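Local atomic coordinates of fatty acid/retinol binding protein protein 7, isoform A, confirmed BY transcript evidence (PDB entry 2W9Y), a protein that probably binds fatty acids such as oleic acid, and perhaps retinoids, as a member of the nematode fatty-acid and retinol-binding protein family. Residues P33-V38 against P60-R65. Sequence-based numbering, arbitrary orientation.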
# COMPACT_ATOMS: atom_id res chain seq x y z
N PRO A 33 1.51 -5.46 -17.23
CA PRO A 33 0.45 -6.38 -17.66
C PRO A 33 0.47 -7.69 -16.86
O PRO A 33 -0.55 -8.36 -16.79
CB PRO A 33 0.77 -6.66 -19.14
CG PRO A 33 1.61 -5.56 -19.58
CD PRO A 33 2.31 -4.94 -18.35
N VAL A 34 1.63 -8.07 -16.32
CA VAL A 34 1.69 -9.25 -15.42
C VAL A 34 0.84 -8.96 -14.18
O VAL A 34 -0.00 -9.76 -13.79
CB VAL A 34 3.13 -9.60 -14.96
CG1 VAL A 34 3.14 -10.78 -13.92
CG2 VAL A 34 4.03 -9.93 -16.16
N LEU A 35 0.99 -7.78 -13.58
CA LEU A 35 0.17 -7.47 -12.39
C LEU A 35 -1.30 -7.39 -12.75
O LEU A 35 -2.15 -7.86 -12.02
CB LEU A 35 0.61 -6.10 -11.80
CG LEU A 35 2.08 -6.15 -11.30
CD1 LEU A 35 2.54 -4.80 -10.79
CD2 LEU A 35 2.23 -7.30 -10.20
N HIS A 36 -1.59 -6.76 -13.88
CA HIS A 36 -2.96 -6.67 -14.37
C HIS A 36 -3.57 -8.04 -14.49
O HIS A 36 -4.64 -8.28 -13.93
CB HIS A 36 -2.95 -5.99 -15.79
CG HIS A 36 -4.29 -5.52 -16.26
ND1 HIS A 36 -5.24 -6.37 -16.77
CD2 HIS A 36 -4.81 -4.28 -16.35
CE1 HIS A 36 -6.32 -5.69 -17.11
NE2 HIS A 36 -6.08 -4.41 -16.88
N GLU A 37 -2.95 -8.95 -15.24
CA GLU A 37 -3.52 -10.30 -15.40
C GLU A 37 -3.80 -10.98 -14.02
O GLU A 37 -4.85 -11.63 -13.79
CB GLU A 37 -2.56 -11.12 -16.28
CG GLU A 37 -3.02 -12.47 -16.84
CD GLU A 37 -1.86 -13.25 -17.51
OE1 GLU A 37 -0.80 -12.64 -17.82
OE2 GLU A 37 -2.00 -14.49 -17.73
N VAL A 38 -2.89 -10.85 -13.09
CA VAL A 38 -3.05 -11.57 -11.83
C VAL A 38 -4.08 -10.93 -10.97
O VAL A 38 -4.93 -11.65 -10.43
CB VAL A 38 -1.74 -11.66 -11.02
CG1 VAL A 38 -2.04 -12.25 -9.61
CG2 VAL A 38 -0.77 -12.54 -11.74
N PRO A 60 9.31 -14.15 -11.79
CA PRO A 60 9.95 -14.36 -10.50
C PRO A 60 10.41 -13.08 -9.92
O PRO A 60 10.18 -12.84 -8.72
CB PRO A 60 11.14 -15.25 -10.85
CG PRO A 60 10.51 -16.17 -11.87
CD PRO A 60 9.59 -15.28 -12.72
N GLU A 61 11.07 -12.26 -10.73
CA GLU A 61 11.69 -11.04 -10.21
C GLU A 61 10.70 -10.03 -9.75
O GLU A 61 10.91 -9.35 -8.75
CB GLU A 61 12.56 -10.40 -11.31
CG GLU A 61 13.78 -11.23 -11.62
CD GLU A 61 14.80 -11.01 -10.58
OE1 GLU A 61 14.52 -10.12 -9.72
OE2 GLU A 61 15.87 -11.67 -10.60
N LEU A 62 9.61 -9.89 -10.51
CA LEU A 62 8.52 -9.07 -10.06
C LEU A 62 7.97 -9.55 -8.71
O LEU A 62 7.68 -8.72 -7.82
CB LEU A 62 7.40 -9.06 -11.13
CG LEU A 62 6.32 -8.02 -11.01
CD1 LEU A 62 6.98 -6.64 -10.86
CD2 LEU A 62 5.35 -8.12 -12.23
N GLY A 63 7.77 -10.87 -8.56
CA GLY A 63 7.23 -11.42 -7.30
C GLY A 63 8.18 -11.21 -6.11
O GLY A 63 7.75 -10.96 -4.98
N LYS A 64 9.46 -11.34 -6.38
CA LYS A 64 10.49 -11.03 -5.36
C LYS A 64 10.33 -9.56 -4.87
O LYS A 64 10.35 -9.28 -3.65
CB LYS A 64 11.92 -11.26 -5.92
CG LYS A 64 13.01 -10.71 -5.03
CD LYS A 64 14.41 -10.69 -5.65
CE LYS A 64 14.64 -9.40 -6.46
NZ LYS A 64 14.99 -8.31 -5.48
N ARG A 65 10.22 -8.64 -5.82
CA ARG A 65 10.03 -7.21 -5.46
C ARG A 65 8.70 -6.96 -4.69
O ARG A 65 8.68 -6.20 -3.68
CB ARG A 65 10.14 -6.31 -6.71
CG ARG A 65 11.56 -6.05 -7.26
CD ARG A 65 11.38 -4.92 -8.32
NE ARG A 65 11.34 -5.59 -9.57
CZ ARG A 65 10.72 -5.22 -10.67
NH1 ARG A 65 9.96 -4.13 -10.76
NH2 ARG A 65 10.89 -6.01 -11.71
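Leu62 reaches from the first turn of helix 60-75 toward helix 32-39 and sets a single methyl, CD2, against both Val34 and Leu35. All the touching across the two segments is apolar. On the valine, CD2 meets the side chain at its branch point, with Leu62 CD2 lying 3.8 Å from Val34 CB; the methyl Val34 CG1 is equally near Leu62 CD2. These two side chains point at each other's helices and pass in opposite senses. Leu35 comes in differently: its CB leaves the helix at an angle to the partner, but the end of the side chain comes nearer, so that Leu35 CD2 stands 3.8 Å from Leu62 CD2, methyl against methyl. In Leu62, CG sits anti to the backbone N (chi1 -166°), which carries the isopropyl end out to Val34 and Leu35. The backbones stay well apart, Val34 CA and Leu62 CA being 8.7 Å from each other.

The second methyl of Leu62 serves its own helix. Leu62 CD1 rests 3.7 Å above the guanidinium plane of Arg65, offset toward its rim. That flat group is gripped by Glu31 through a salt bridge from NH2 and by Ser26 through a hydrogen bond from NH1, so both terminal nitrogens are engaged just beside the greasy patch. Glu37 likewise ties helix 32-39 to helix 51-58 by a salt bridge to Lys58.

Phe23 and Ile27 also touch Leu62, while Val55 packs on Leu35; the small junction therefore belongs to a larger apolar cluster shared by several helices of this all-helical fold. With 116 Å² buried and only aliphatic carbons meeting, the contact is nondirectional and by itself sets no precise angle between the helices; the neighbouring Arg65-Glu31 and Glu37-Lys58 pairs, which lie outside it, probably help to fix how they lie.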